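Long-range contact in probable tRNA pseudouridine synthase D (Methanosarcina mazei, PDB 1Z2Z), which probably catalyses the isomerisation of uridine-13 in transfer RNAs to pseudouridine: residues T182-V190 with L265-Y276. Numbering follows the deposited sequence.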
loop_
_atom_site.group_PDB
_atom_site.type_symbol
_atom_site.label_atom_id
_atom_site.label_comp_id
_atom_site.label_asym_id
_atom_site.label_seq_id
_atom_site.Cartn_x
_atom_site.Cartn_y
_atom_site.Cartn_z
ATOM N N THR A 182 -1.486 -5.425 12.104
ATOM C CA THR A 182 -2.573 -6.179 11.507
ATOM C C THR A 182 -2.200 -7.654 11.364
ATOM O O THR A 182 -2.772 -8.505 12.049
ATOM C CB THR A 182 -2.961 -5.576 10.156
ATOM O OG1 THR A 182 -1.819 -5.535 9.291
ATOM C CG2 THR A 182 -3.473 -4.162 10.364
ATOM N N HIS A 183 -1.223 -7.943 10.507
ATOM C CA HIS A 183 -0.752 -9.307 10.276
ATOM C C HIS A 183 -0.433 -10.028 11.574
ATOM O O HIS A 183 -0.593 -11.244 11.679
ATOM C CB HIS A 183 0.492 -9.301 9.374
ATOM C CG HIS A 183 1.711 -8.686 10.003
ATOM N ND1 HIS A 183 2.730 -9.440 10.541
ATOM C CD2 HIS A 183 2.098 -7.394 10.120
ATOM C CE1 HIS A 183 3.697 -8.640 10.958
ATOM N NE2 HIS A 183 3.338 -7.394 10.713
ATOM N N LEU A 184 0.020 -9.278 12.565
ATOM C CA LEU A 184 0.351 -9.869 13.852
ATOM C C LEU A 184 -0.916 -10.289 14.577
ATOM O O LEU A 184 -0.903 -11.225 15.370
ATOM C CB LEU A 184 1.127 -8.866 14.707
ATOM C CG LEU A 184 2.471 -8.398 14.133
ATOM C CD1 LEU A 184 3.002 -7.247 14.971
ATOM C CD2 LEU A 184 3.456 -9.559 14.114
ATOM N N VAL A 185 -2.013 -9.596 14.297
ATOM C CA VAL A 185 -3.281 -9.903 14.936
ATOM C C VAL A 185 -4.006 -11.006 14.172
ATOM O O VAL A 185 -4.605 -11.901 14.770
ATOM C CB VAL A 185 -4.166 -8.643 15.005
ATOM C CG1 VAL A 185 -5.499 -8.964 15.657
ATOM C CG2 VAL A 185 -3.444 -7.561 15.788
ATOM N N GLY A 186 -3.933 -10.938 12.846
ATOM C CA GLY A 186 -4.578 -11.932 12.014
ATOM C C GLY A 186 -3.966 -13.306 12.207
ATOM O O GLY A 186 -4.599 -14.329 11.942
ATOM N N LYS A 187 -2.727 -13.334 12.677
ATOM C CA LYS A 187 -2.043 -14.598 12.892
ATOM C C LYS A 187 -2.516 -15.272 14.173
ATOM O O LYS A 187 -2.615 -16.496 14.232
ATOM C CB LYS A 187 -0.528 -14.383 12.946
ATOM C CG LYS A 187 0.271 -15.672 13.042
ATOM C CD LYS A 187 1.754 -15.407 13.240
ATOM C CE LYS A 187 2.515 -16.707 13.480
ATOM N NZ LYS A 187 3.925 -16.455 13.892
ATOM N N ALA A 188 -2.816 -14.476 15.195
ATOM C CA ALA A 188 -3.279 -15.026 16.460
ATOM C C ALA A 188 -4.698 -15.571 16.332
ATOM O O ALA A 188 -5.015 -16.638 16.863
ATOM C CB ALA A 188 -3.224 -13.965 17.547
ATOM N N ILE A 189 -5.554 -14.844 15.624
ATOM C CA ILE A 189 -6.933 -15.282 15.453
ATOM C C ILE A 189 -6.973 -16.656 14.776
ATOM O O ILE A 189 -7.592 -17.587 15.291
ATOM C CB ILE A 189 -7.742 -14.252 14.633
ATOM C CG1 ILE A 189 -7.567 -12.861 15.234
ATOM C CG2 ILE A 189 -9.218 -14.578 14.689
ATOM C CD1 ILE A 189 -8.197 -11.771 14.404
ATOM N N VAL A 190 -6.301 -16.780 13.634
ATOM C CA VAL A 190 -6.233 -18.041 12.888
ATOM C C VAL A 190 -5.837 -19.211 13.794
ATOM O O VAL A 190 -6.482 -20.265 13.799
ATOM C CB VAL A 190 -5.200 -17.947 11.737
ATOM C CG1 VAL A 190 -4.905 -19.327 11.171
ATOM C CG2 VAL A 190 -5.722 -17.033 10.646
ATOM N N LEU A 265 -11.274 -2.722 10.334
ATOM C CA LEU A 265 -10.251 -3.645 10.814
ATOM C C LEU A 265 -10.883 -5.015 10.983
ATOM O O LEU A 265 -10.202 -6.037 10.896
ATOM C CB LEU A 265 -9.668 -3.179 12.156
ATOM C CG LEU A 265 -8.641 -2.046 12.138
ATOM C CD1 LEU A 265 -7.452 -2.440 11.268
ATOM C CD2 LEU A 265 -9.292 -0.779 11.621
ATOM N N TYR A 266 -12.190 -5.018 11.222
ATOM C CA TYR A 266 -12.959 -6.245 11.405
ATOM C C TYR A 266 -12.368 -7.389 10.586
ATOM O O TYR A 266 -12.255 -8.515 11.064
ATOM C CB TYR A 266 -14.415 -6.003 10.989
ATOM C CG TYR A 266 -15.370 -7.090 11.419
ATOM C CD1 TYR A 266 -15.452 -7.478 12.760
ATOM C CD2 TYR A 266 -16.179 -7.747 10.486
ATOM C CE1 TYR A 266 -16.307 -8.499 13.160
ATOM C CE2 TYR A 266 -17.039 -8.770 10.875
ATOM C CZ TYR A 266 -17.096 -9.143 12.212
ATOM O OH TYR A 266 -17.928 -10.170 12.593
ATOM N N ARG A 267 -11.975 -7.090 9.354
ATOM C CA ARG A 267 -11.402 -8.105 8.499
ATOM C C ARG A 267 -9.996 -7.741 8.005
ATOM O O ARG A 267 -9.379 -8.507 7.262
ATOM C CB ARG A 267 -12.340 -8.368 7.313
ATOM C CG ARG A 267 -13.792 -8.611 7.719
ATOM C CD ARG A 267 -14.644 -9.103 6.550
ATOM N NE ARG A 267 -14.479 -10.533 6.316
ATOM C CZ ARG A 267 -13.987 -11.062 5.203
ATOM N NH1 ARG A 267 -13.605 -10.280 4.201
ATOM N NH2 ARG A 267 -13.870 -12.379 5.097
HETATM N N MSE A 268 -9.485 -6.579 8.410
HETATM C CA MSE A 268 -8.142 -6.162 7.988
HETATM C C MSE A 268 -7.074 -7.062 8.597
HETATM O O MSE A 268 -6.080 -7.394 7.952
HETATM C CB MSE A 268 -7.856 -4.711 8.389
HETATM C CG MSE A 268 -8.609 -3.657 7.584
HETATM SE SE MSE A 268 -7.813 -1.871 7.810
HETATM C CE MSE A 268 -7.320 -1.494 5.954
ATOM N N PHE A 269 -7.277 -7.461 9.843
ATOM C CA PHE A 269 -6.314 -8.324 10.491
ATOM C C PHE A 269 -6.056 -9.572 9.652
ATOM O O PHE A 269 -4.934 -9.789 9.195
ATOM C CB PHE A 269 -6.814 -8.710 11.875
ATOM C CG PHE A 269 -7.220 -7.535 12.703
ATOM C CD1 PHE A 269 -8.503 -7.448 13.220
ATOM C CD2 PHE A 269 -6.317 -6.519 12.982
ATOM C CE1 PHE A 269 -8.889 -6.355 13.985
ATOM C CE2 PHE A 269 -6.696 -5.421 13.748
ATOM C CZ PHE A 269 -7.980 -5.345 14.258
ATOM N N VAL A 270 -7.092 -10.383 9.433
ATOM C CA VAL A 270 -6.934 -11.614 8.656
ATOM C C VAL A 270 -6.329 -11.325 7.277
ATOM O O VAL A 270 -5.460 -12.066 6.810
ATOM C CB VAL A 270 -8.296 -12.391 8.493
ATOM C CG1 VAL A 270 -8.117 -13.577 7.551
ATOM C CG2 VAL A 270 -8.789 -12.907 9.855
ATOM N N HIS A 271 -6.776 -10.245 6.636
ATOM C CA HIS A 271 -6.265 -9.860 5.318
ATOM C C HIS A 271 -4.778 -9.509 5.420
ATOM O O HIS A 271 -4.004 -9.699 4.471
ATOM C CB HIS A 271 -7.062 -8.670 4.767
ATOM C CG HIS A 271 -6.554 -8.148 3.459
ATOM N ND1 HIS A 271 -5.394 -7.412 3.348
ATOM C CD2 HIS A 271 -7.061 -8.232 2.205
ATOM C CE1 HIS A 271 -5.210 -7.065 2.088
ATOM N NE2 HIS A 271 -6.209 -7.550 1.372
ATOM N N GLY A 272 -4.385 -8.992 6.577
ATOM C CA GLY A 272 -2.990 -8.662 6.779
ATOM C C GLY A 272 -2.204 -9.959 6.749
ATOM O O GLY A 272 -1.368 -10.153 5.863
ATOM N N TYR A 273 -2.493 -10.853 7.701
ATOM C CA TYR A 273 -1.817 -12.149 7.808
ATOM C C TYR A 273 -1.739 -12.838 6.470
ATOM O O TYR A 273 -0.840 -13.643 6.229
ATOM C CB TYR A 273 -2.543 -13.065 8.790
ATOM C CG TYR A 273 -1.836 -14.387 9.017
ATOM C CD1 TYR A 273 -0.492 -14.425 9.393
ATOM C CD2 TYR A 273 -2.519 -15.598 8.896
ATOM C CE1 TYR A 273 0.154 -15.634 9.646
ATOM C CE2 TYR A 273 -1.883 -16.814 9.147
ATOM C CZ TYR A 273 -0.548 -16.825 9.524
ATOM O OH TYR A 273 0.082 -18.029 9.776
ATOM N N GLN A 274 -2.700 -12.532 5.608
ATOM C CA GLN A 274 -2.736 -13.101 4.271
ATOM C C GLN A 274 -1.701 -12.412 3.418
ATOM O O GLN A 274 -0.957 -13.050 2.666
ATOM C CB GLN A 274 -4.108 -12.907 3.639
ATOM C CG GLN A 274 -5.101 -13.949 4.067
ATOM C CD GLN A 274 -6.436 -13.776 3.404
ATOM O OE1 GLN A 274 -7.317 -14.614 3.560
ATOM N NE2 GLN A 274 -6.602 -12.684 2.661
ATOM N N SER A 275 -1.664 -11.090 3.529
ATOM C CA SER A 275 -0.701 -10.312 2.772
ATOM C C SER A 275 0.693 -10.756 3.206
ATOM O O SER A 275 1.611 -10.830 2.396
ATOM C CB SER A 275 -0.937 -8.826 3.036
ATOM O OG SER A 275 -2.233 -8.471 2.589
ATOM N N TYR A 276 0.833 -11.078 4.485
ATOM C CA TYR A 276 2.102 -11.534 5.014
ATOM C C TYR A 276 2.552 -12.786 4.266
ATOM O O TYR A 276 3.625 -12.822 3.649
ATOM C CB TYR A 276 1.942 -11.856 6.486
ATOM C CG TYR A 276 3.122 -12.556 7.092
ATOM C CD1 TYR A 276 4.332 -11.893 7.285
ATOM C CD2 TYR A 276 3.022 -13.881 7.508
ATOM C CE1 TYR A 276 5.408 -12.539 7.889
ATOM C CE2 TYR A 276 4.092 -14.531 8.108
ATOM C CZ TYR A 276 5.276 -13.858 8.296
ATOM O OH TYR A 276 6.321 -14.517 8.901
#
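Phe269 O is gripped by Tyr273 N, which donates the ordinary helical bond at 3.1 Å, by a weak one from Gly272 N, and from the other helix by a CA-H...O contact, Gly186 CA lying 3.6 Å away. It lies within a near-perpendicular helix crossing in the TruD family region: helices 182-191 and 263-287 meet at 95°, their local axes only 6.5 Å apart. Two glycines make so close an approach possible. A CB on Gly186 would run into Phe269 O, and one on Gly272 would strike Thr182 OG1 and His183 N.

To one side of the glycines, Phe269 is a knob in the hole formed by Thr182, Val185, Gly186 and Ile189. Branched Val185 lays CG1 over one ring face, 3.9 Å from the centroid, while helix 194-202 supplies Tyr201 in an edge-to-face pair with the same Phe269 ring. Thr182, small enough for the crossing, hydrogen-bonds through OG1 with Phe175 O.

Tyr273 serves the other side. With CG anti to the backbone N (chi1 -176°), its ring lies against helix 182-191 and receives Lys187 CA over its centre, 3.9 Å from the centroid. A broad flat ring suits the surface made by Lys187 CA and CB, and Lys187 CB and CG run on over the CD1-CE1 side of the ring, the extended chain leading its charged end away. Replacing Tyr273 by an alanine would probably open a gap beside Lys187 and cost Val190 CG2 the ring it packs on. Farther along helix 182-191, Val190 CG2 comes to 3.9 Å from Tyr273 CD2, oblique to the ring.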